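Local coordinates for ABC transporter ATP-binding protein (Sulfolobus tokodaii, PDB 2PJZ), which probably binds and hydrolyses ATP as the nucleotide-binding subunit of an ABC transporter, putatively one that carries cobalt, at residues 183-188 against 246-251; 196-201 against 255-260; 227-230 against 235-238. One frame throughout, in Å; residues are numbered along the deposited sequence.

Contact 1 of 3, residues 183-188 against 246-251; sequences HELDML and MKFGAL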
loop_
_atom_site.group_PDB
_atom_site.type_symbol
_atom_site.label_atom_id
_atom_site.label_comp_id
_atom_site.label_asym_id
_atom_site.label_seq_id
_atom_site.Cartn_x
_atom_site.Cartn_y
_atom_site.Cartn_z
ATOM N N HIS A 183 1.023 0.110 7.776
ATOM C CA HIS A 183 1.615 -0.359 9.024
ATOM C C HIS A 183 0.499 -0.719 10.038
ATOM O O HIS A 183 0.777 -1.245 11.122
ATOM C CB HIS A 183 2.559 0.713 9.610
ATOM C CG HIS A 183 1.853 1.916 10.153
ATOM N ND1 HIS A 183 1.486 2.025 11.478
ATOM C CD2 HIS A 183 1.451 3.067 9.559
ATOM C CE1 HIS A 183 0.882 3.182 11.678
ATOM N NE2 HIS A 183 0.842 3.834 10.532
ATOM N N GLU A 184 -0.740 -0.404 9.671
ATOM C CA GLU A 184 -1.911 -0.527 10.551
ATOM C C GLU A 184 -2.590 -1.896 10.514
ATOM O O GLU A 184 -3.101 -2.321 9.496
ATOM C CB GLU A 184 -2.936 0.552 10.199
ATOM C CG GLU A 184 -2.291 1.903 10.097
ATOM C CD GLU A 184 -3.291 3.003 10.081
ATOM O OE1 GLU A 184 -4.049 3.089 9.097
ATOM O OE2 GLU A 184 -3.298 3.796 11.049
ATOM N N LEU A 185 -2.598 -2.572 11.642
ATOM C CA LEU A 185 -3.075 -3.944 11.691
ATOM C C LEU A 185 -4.579 -4.015 11.932
ATOM O O LEU A 185 -5.209 -5.029 11.633
ATOM C CB LEU A 185 -2.319 -4.709 12.784
ATOM C CG LEU A 185 -0.803 -4.838 12.658
ATOM C CD1 LEU A 185 -0.242 -5.367 13.950
ATOM C CD2 LEU A 185 -0.374 -5.734 11.484
ATOM N N ASP A 186 -5.153 -2.928 12.457
ATOM C CA ASP A 186 -6.580 -2.885 12.799
ATOM C C ASP A 186 -7.502 -2.882 11.570
ATOM O O ASP A 186 -8.726 -2.997 11.692
ATOM C CB ASP A 186 -6.874 -1.706 13.758
ATOM C CG ASP A 186 -6.652 -0.316 13.118
ATOM O OD1 ASP A 186 -6.253 -0.222 11.933
ATOM O OD2 ASP A 186 -6.895 0.708 13.815
ATOM N N MET A 187 -6.909 -2.757 10.381
ATOM C CA MET A 187 -7.694 -2.727 9.171
ATOM C C MET A 187 -7.771 -4.063 8.432
ATOM O O MET A 187 -8.593 -4.226 7.522
ATOM C CB MET A 187 -7.177 -1.637 8.232
ATOM C CG MET A 187 -8.342 -0.965 7.557
ATOM S SD MET A 187 -9.031 0.118 8.795
ATOM C CE MET A 187 -10.788 -0.282 8.730
ATOM N N LEU A 188 -6.946 -5.020 8.841
ATOM C CA LEU A 188 -6.834 -6.291 8.123
ATOM C C LEU A 188 -8.110 -7.132 8.113
ATOM O O LEU A 188 -8.297 -7.942 7.204
ATOM C CB LEU A 188 -5.664 -7.111 8.653
ATOM C CG LEU A 188 -4.259 -6.547 8.405
ATOM C CD1 LEU A 188 -3.225 -7.414 9.111
ATOM C CD2 LEU A 188 -3.946 -6.430 6.897
ATOM N N MET A 246 1.276 -16.176 20.885
ATOM C CA MET A 246 0.405 -15.007 20.970
ATOM C C MET A 246 -0.297 -14.760 19.636
ATOM O O MET A 246 0.283 -14.971 18.587
ATOM C CB MET A 246 1.163 -13.745 21.412
ATOM C CG MET A 246 0.217 -12.609 21.803
ATOM S SD MET A 246 0.926 -10.947 21.924
ATOM C CE MET A 246 -0.360 -10.169 20.986
ATOM N N LYS A 247 -1.543 -14.309 19.720
ATOM C CA LYS A 247 -2.386 -14.071 18.566
ATOM C C LYS A 247 -1.860 -12.895 17.738
ATOM O O LYS A 247 -1.606 -11.810 18.261
ATOM C CB LYS A 247 -3.823 -13.772 19.016
ATOM C CG LYS A 247 -4.507 -14.909 19.789
ATOM C CD LYS A 247 -4.817 -16.082 18.865
ATOM C CE LYS A 247 -5.456 -17.236 19.640
ATOM N NZ LYS A 247 -5.565 -18.462 18.795
ATOM N N PHE A 248 -1.705 -13.120 16.436
ATOM C CA PHE A 248 -1.285 -12.046 15.549
ATOM C C PHE A 248 -2.282 -10.908 15.634
ATOM O O PHE A 248 -1.894 -9.730 15.621
ATOM C CB PHE A 248 -1.176 -12.547 14.103
ATOM C CG PHE A 248 -0.727 -11.482 13.160
ATOM C CD1 PHE A 248 0.621 -11.300 12.906
ATOM C CD2 PHE A 248 -1.646 -10.632 12.585
ATOM C CE1 PHE A 248 1.049 -10.283 12.060
ATOM C CE2 PHE A 248 -1.229 -9.617 11.739
ATOM C CZ PHE A 248 0.124 -9.463 11.483
ATOM N N GLY A 249 -3.565 -11.265 15.744
ATOM C CA GLY A 249 -4.644 -10.298 15.926
ATOM C C GLY A 249 -4.540 -9.378 17.134
ATOM O O GLY A 249 -5.218 -8.355 17.200
ATOM N N ALA A 250 -3.721 -9.744 18.112
ATOM C CA ALA A 250 -3.612 -8.923 19.300
ATOM C C ALA A 250 -2.306 -8.136 19.302
ATOM O O ALA A 250 -2.039 -7.365 20.231
ATOM C CB ALA A 250 -3.750 -9.790 20.573
ATOM N N LEU A 251 -1.523 -8.284 18.224
ATOM C CA LEU A 251 -0.165 -7.745 18.168
ATOM C C LEU A 251 -0.090 -6.240 18.418
ATOM O O LEU A 251 0.813 -5.759 19.101
ATOM C CB LEU A 251 0.522 -8.113 16.843
ATOM C CG LEU A 251 1.976 -8.522 17.039
ATOM C CD1 LEU A 251 1.999 -9.871 17.720
ATOM C CD2 LEU A 251 2.707 -8.570 15.711
#

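Contact 2 of 3, residues 196-201 against 255-260; sequences AYFLVG and NRIYGI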
loop_
_atom_site.group_PDB
_atom_site.type_symbol
_atom_site.label_atom_id
_atom_site.label_comp_id
_atom_site.label_asym_id
_atom_site.label_seq_id
_atom_site.Cartn_x
_atom_site.Cartn_y
_atom_site.Cartn_z
ATOM N N ALA A 196 -1.223 -11.067 1.801
ATOM C CA ALA A 196 -0.237 -10.165 2.405
ATOM C C ALA A 196 1.222 -10.626 2.290
ATOM O O ALA A 196 1.564 -11.826 2.303
ATOM C CB ALA A 196 -0.587 -9.898 3.919
ATOM N N TYR A 197 2.104 -9.630 2.234
ATOM C CA TYR A 197 3.531 -9.817 2.370
ATOM C C TYR A 197 4.002 -8.927 3.524
ATOM O O TYR A 197 3.398 -7.912 3.796
ATOM C CB TYR A 197 4.241 -9.336 1.107
ATOM C CG TYR A 197 3.949 -10.190 -0.097
ATOM C CD1 TYR A 197 4.863 -11.156 -0.502
ATOM C CD2 TYR A 197 2.763 -10.034 -0.817
ATOM C CE1 TYR A 197 4.621 -11.973 -1.619
ATOM C CE2 TYR A 197 2.492 -10.844 -1.940
ATOM C CZ TYR A 197 3.449 -11.807 -2.323
ATOM O OH TYR A 197 3.231 -12.638 -3.397
ATOM N N PHE A 198 5.048 -9.359 4.212
ATOM C CA PHE A 198 5.726 -8.541 5.218
ATOM C C PHE A 198 7.013 -7.954 4.630
ATOM O O PHE A 198 7.792 -8.672 4.028
ATOM C CB PHE A 198 6.131 -9.428 6.401
ATOM C CG PHE A 198 4.965 -9.862 7.230
ATOM C CD1 PHE A 198 4.550 -9.086 8.328
ATOM C CD2 PHE A 198 4.272 -11.029 6.907
ATOM C CE1 PHE A 198 3.460 -9.483 9.116
ATOM C CE2 PHE A 198 3.189 -11.441 7.700
ATOM C CZ PHE A 198 2.779 -10.667 8.796
ATOM N N LEU A 199 7.230 -6.661 4.823
ATOM C CA LEU A 199 8.550 -6.078 4.522
ATOM C C LEU A 199 9.302 -6.083 5.856
ATOM O O LEU A 199 9.111 -5.169 6.662
ATOM C CB LEU A 199 8.395 -4.656 3.961
ATOM C CG LEU A 199 9.634 -3.941 3.389
ATOM C CD1 LEU A 199 10.342 -4.749 2.285
ATOM C CD2 LEU A 199 9.211 -2.614 2.879
ATOM N N VAL A 200 10.126 -7.114 6.057
ATOM C CA VAL A 200 11.009 -7.293 7.251
ATOM C C VAL A 200 12.211 -8.147 6.893
ATOM O O VAL A 200 12.190 -8.867 5.919
ATOM C CB VAL A 200 10.290 -8.001 8.455
ATOM C CG1 VAL A 200 9.337 -7.050 9.143
ATOM C CG2 VAL A 200 9.575 -9.268 7.998
ATOM N N GLY A 201 13.272 -8.098 7.692
ATOM C CA GLY A 201 14.462 -8.902 7.402
ATOM C C GLY A 201 15.085 -8.435 6.114
ATOM O O GLY A 201 15.618 -9.234 5.323
ATOM N N ASN A 255 6.159 -3.586 14.981
ATOM C CA ASN A 255 7.476 -3.545 15.594
ATOM C C ASN A 255 7.617 -4.641 16.659
ATOM O O ASN A 255 8.720 -5.067 16.961
ATOM C CB ASN A 255 7.828 -2.122 16.083
ATOM C CG ASN A 255 8.375 -1.221 14.948
ATOM O OD1 ASN A 255 7.852 -0.125 14.683
ATOM N ND2 ASN A 255 9.425 -1.696 14.269
ATOM N N ARG A 256 6.501 -5.139 17.156
ATOM C CA ARG A 256 6.530 -6.192 18.144
ATOM C C ARG A 256 6.994 -7.545 17.611
ATOM O O ARG A 256 7.365 -8.423 18.385
ATOM C CB ARG A 256 5.209 -6.220 18.918
ATOM C CG ARG A 256 4.890 -4.802 19.426
ATOM C CD ARG A 256 4.286 -4.730 20.814
ATOM N NE ARG A 256 4.044 -3.327 21.150
ATOM C CZ ARG A 256 2.847 -2.762 21.148
ATOM N NH1 ARG A 256 1.781 -3.488 20.838
ATOM N NH2 ARG A 256 2.700 -1.482 21.475
ATOM N N ILE A 257 7.043 -7.694 16.285
ATOM C CA ILE A 257 7.700 -8.844 15.679
ATOM C C ILE A 257 9.182 -8.917 16.074
ATOM O O ILE A 257 9.729 -10.005 16.314
ATOM C CB ILE A 257 7.586 -8.824 14.134
ATOM C CG1 ILE A 257 6.109 -8.893 13.694
ATOM C CG2 ILE A 257 8.363 -9.959 13.531
ATOM C CD1 ILE A 257 5.917 -8.784 12.127
ATOM N N TYR A 258 9.837 -7.763 16.133
ATOM C CA TYR A 258 11.231 -7.721 16.570
ATOM C C TYR A 258 11.321 -8.056 18.057
ATOM O O TYR A 258 12.223 -8.765 18.485
ATOM C CB TYR A 258 11.805 -6.327 16.336
ATOM C CG TYR A 258 11.839 -5.946 14.880
ATOM C CD1 TYR A 258 12.550 -6.711 13.971
ATOM C CD2 TYR A 258 11.173 -4.808 14.413
ATOM C CE1 TYR A 258 12.604 -6.365 12.637
ATOM C CE2 TYR A 258 11.227 -4.459 13.066
ATOM C CZ TYR A 258 11.944 -5.245 12.195
ATOM O OH TYR A 258 12.021 -4.935 10.859
ATOM N N GLY A 259 10.364 -7.533 18.810
ATOM C CA GLY A 259 10.287 -7.689 20.262
ATOM C C GLY A 259 10.048 -9.113 20.709
ATOM O O GLY A 259 10.766 -9.611 21.580
ATOM N N ILE A 260 9.054 -9.790 20.132
ATOM C CA ILE A 260 8.816 -11.179 20.549
ATOM C C ILE A 260 10.101 -12.012 20.462
ATOM O O ILE A 260 10.245 -12.994 21.189
ATOM C CB ILE A 260 7.633 -11.895 19.815
ATOM C CG1 ILE A 260 8.016 -12.273 18.384
ATOM C CG2 ILE A 260 6.342 -11.061 19.922
ATOM C CD1 ILE A 260 7.706 -13.713 18.043
#

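Contact 3 of 3, residues 227-230 against 235-238; sequences LLVL and KKVS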
loop_
_atom_site.group_PDB
_atom_site.type_symbol
_atom_site.label_atom_id
_atom_site.label_comp_id
_atom_site.label_asym_id
_atom_site.label_seq_id
_atom_site.Cartn_x
_atom_site.Cartn_y
_atom_site.Cartn_z
ATOM N N LEU A 227 2.285 -21.357 8.476
ATOM C CA LEU A 227 1.717 -20.721 7.290
ATOM C C LEU A 227 2.789 -19.896 6.570
ATOM O O LEU A 227 2.805 -19.796 5.331
ATOM C CB LEU A 227 0.548 -19.822 7.668
ATOM C CG LEU A 227 -0.750 -20.432 8.197
ATOM C CD1 LEU A 227 -1.428 -19.399 9.084
ATOM C CD2 LEU A 227 -1.686 -20.847 7.043
ATOM N N LEU A 228 3.680 -19.295 7.355
ATOM C CA LEU A 228 4.799 -18.536 6.790
ATOM C C LEU A 228 5.918 -18.444 7.806
ATOM O O LEU A 228 5.659 -18.181 8.975
ATOM C CB LEU A 228 4.332 -17.122 6.402
ATOM C CG LEU A 228 5.370 -16.153 5.807
ATOM C CD1 LEU A 228 5.858 -16.671 4.460
ATOM C CD2 LEU A 228 4.746 -14.761 5.651
ATOM N N VAL A 229 7.151 -18.663 7.358
ATOM C CA VAL A 229 8.320 -18.461 8.212
ATOM C C VAL A 229 9.090 -17.203 7.784
ATOM O O VAL A 229 9.527 -17.103 6.648
ATOM C CB VAL A 229 9.271 -19.679 8.222
ATOM C CG1 VAL A 229 10.452 -19.433 9.179
ATOM C CG2 VAL A 229 8.490 -20.978 8.647
ATOM N N LEU A 230 9.223 -16.253 8.701
ATOM C CA LEU A 230 9.969 -15.014 8.442
ATOM C C LEU A 230 11.406 -15.120 8.912
ATOM O O LEU A 230 11.650 -15.498 10.045
ATOM C CB LEU A 230 9.326 -13.839 9.179
ATOM C CG LEU A 230 7.864 -13.506 8.889
ATOM C CD1 LEU A 230 7.409 -12.452 9.856
ATOM C CD2 LEU A 230 7.705 -13.047 7.431
ATOM N N LYS A 235 17.408 -14.814 13.209
ATOM C CA LYS A 235 16.389 -15.717 13.698
ATOM C C LYS A 235 15.258 -16.007 12.703
ATOM O O LYS A 235 15.206 -15.468 11.584
ATOM C CB LYS A 235 15.807 -15.169 15.001
ATOM C CG LYS A 235 16.841 -14.599 15.986
ATOM C CD LYS A 235 16.158 -14.062 17.239
ATOM C CE LYS A 235 16.308 -15.018 18.422
ATOM N NZ LYS A 235 16.018 -14.325 19.721
ATOM N N LYS A 236 14.368 -16.891 13.122
ATOM C CA LYS A 236 13.208 -17.238 12.341
ATOM C C LYS A 236 12.015 -16.996 13.217
ATOM O O LYS A 236 12.065 -17.231 14.421
ATOM C CB LYS A 236 13.269 -18.693 11.866
ATOM C CG LYS A 236 14.440 -18.993 10.929
ATOM C CD LYS A 236 14.117 -20.132 10.000
ATOM C CE LYS A 236 15.276 -20.446 9.074
ATOM N NZ LYS A 236 15.263 -19.606 7.858
ATOM N N VAL A 237 10.958 -16.473 12.614
ATOM C CA VAL A 237 9.713 -16.207 13.306
ATOM C C VAL A 237 8.619 -16.889 12.509
ATOM O O VAL A 237 8.444 -16.623 11.318
ATOM C CB VAL A 237 9.422 -14.682 13.418
ATOM C CG1 VAL A 237 8.038 -14.442 13.921
ATOM C CG2 VAL A 237 10.424 -13.999 14.342
ATOM N N SER A 238 7.893 -17.795 13.153
ATOM C CA SER A 238 6.869 -18.556 12.455
ATOM C C SER A 238 5.485 -18.032 12.727
ATOM O O SER A 238 5.116 -17.753 13.879
ATOM C CB SER A 238 6.939 -20.041 12.819
ATOM O OG SER A 238 8.127 -20.607 12.310
#

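Contact 1 of 3, residues 183-188 against 246-251
Leu185 carries most of this contact, its two methyls dividing between two partners. CD2 approaches the outer end of the Phe248 ring obliquely, 3.8 Å from Phe248 CZ, while CD1 lies 4.1 Å from Leu251 CB. The side chain crosses the phenyl group at about a right angle, and Leu254 adds to the apolar surroundings of Leu185. One turn on, Leu188 sends CD1 to the same ring from its edge, near the ring plane, 4.0 Å from Phe248 CE2. A backbone bond of 3.3 Å from Leu188 N to Leu185 O closes this turn, and both leucines face 246-251. With CG anti to the backbone N (chi1 -179°), the Phe248 ring extends toward the two leucines, its far end coming closer than the direction of its CB suggests. A bond of 3.0 Å from Leu251 N to Phe248 O closes the turn that bears both residues. Leu213 and Ser216 also pack on Phe248. No hydrogen bond crosses the interface. The turn at 185-188 comes just after His183, which hydrogen-bonds Glu154 through its backbone N and Glu157 through NE2; strand end, histidine and turn are consistent with the H-loop (switch histidine) of ABC ATPases.

Contact 2 of 3, residues 196-201 against 255-260
Ile257, on the first turn of helix 256-260, pushes its CD1 methyl against Phe198 of strand 195-200. Ile257 CD1 is 3.9 Å from Phe198 CE1 and 4.0 Å from Phe198 CD1, meeting the ring obliquely. With CG1 anti to the carbonyl carbon (chi1 -62°) and CD1 extended beyond it (chi2 176°), the branch bridges backbones that stay well separated: Ile257 CA and Val200 CA, the nearest such pair, are 9.2 Å from each other. Strand 195-200 is an inner one of the mixed sheet at the core of the P-loop NTPase fold, parallel to strand 32-36 and antiparallel to strand 203-209. Its side chains alternate, Phe198 and Val200 pointing to the helix and Leu199 to the far side, where it touches Ser41. Next along the helix, the CB of Tyr258 points to one side of the strand, but the ring brings its hydroxyl end nearer. Tyr258 OH lies 3.8 Å from Val200 CG1, a van der Waals contact, and the methyl stands 4.4 Å from Tyr258 CZ. Ile232 of strand 228-232 touches both Ile257 and Tyr258. Further on, Ile260 N bonds Arg256 O at 2.8 Å, keeping the short helix coiled. At the strand end, Val200 O accepts a hydrogen bond from Gln205 NE2 as Gly201, with positive phi, turns the chain toward strand 203-209.

Contact 3 of 3, residues 227-230 against 235-238
Leu230 and Val237 form an antiparallel hydrogen-bonded pair in the tight part of this contact. Leu230 N donates to Val237 O at 2.8 Å, nearly straight (167°). The return bond, Val237 N to Leu230 O, is equally short at 2.8 Å. Leu230 O also receives a CH contact from Lys236 CA at 3.3 Å. Both side chains leave on the buried face, CB to CB 4.3 Å, where Leu230 meets Phe198 and Val237 meets Ile218. On the other face the non-hydrogen-bonded pair is close too: Val229 CG2 lies 3.7 Å from Ser238 OG, a buried hydroxyl gripped by Gly221 O and Arg223 N. The solvent side begins beyond the partly exposed Val229, at the two lysines. Val229 CG1, anti to the backbone N (chi1 -178°), touches the aliphatic part of Lys236 at CD, 3.8 Å away. The Lys236 chain bends at its end and carries NZ to a salt bridge with Asp231, while exposed Lys235 turns its own NZ to Glu220 and Ile261 O. Leu227 and Leu228 both face Ile239 in a classic beta bulge, at the start of the antiparallel beta hairpin of strands 228-232 and 235-241.

Overall arrangement
Phe198 joins the three contacts. Its CZ lies 3.7 Å from Phe248 CE1 of contact 1, and its CD2 is 4.0 Å from CD2 of both Leu228 and Leu230 in contact 3, so the apolar side chains of the three contacts are continuous through Phe198. The centre of contact 2 is about 11 Å from that of contact 1 and about 10 Å from that of contact 3; contacts 1 and 3 do not touch, their nearest atoms being about 7 Å apart. Along the chain, contacts 1 and 2 alternate, and the hairpin of contact 3 is nested inside both. Leu185 and Val200 lie near, without touching, the probable Walker A loop, whose backbone amides hold a sulfate.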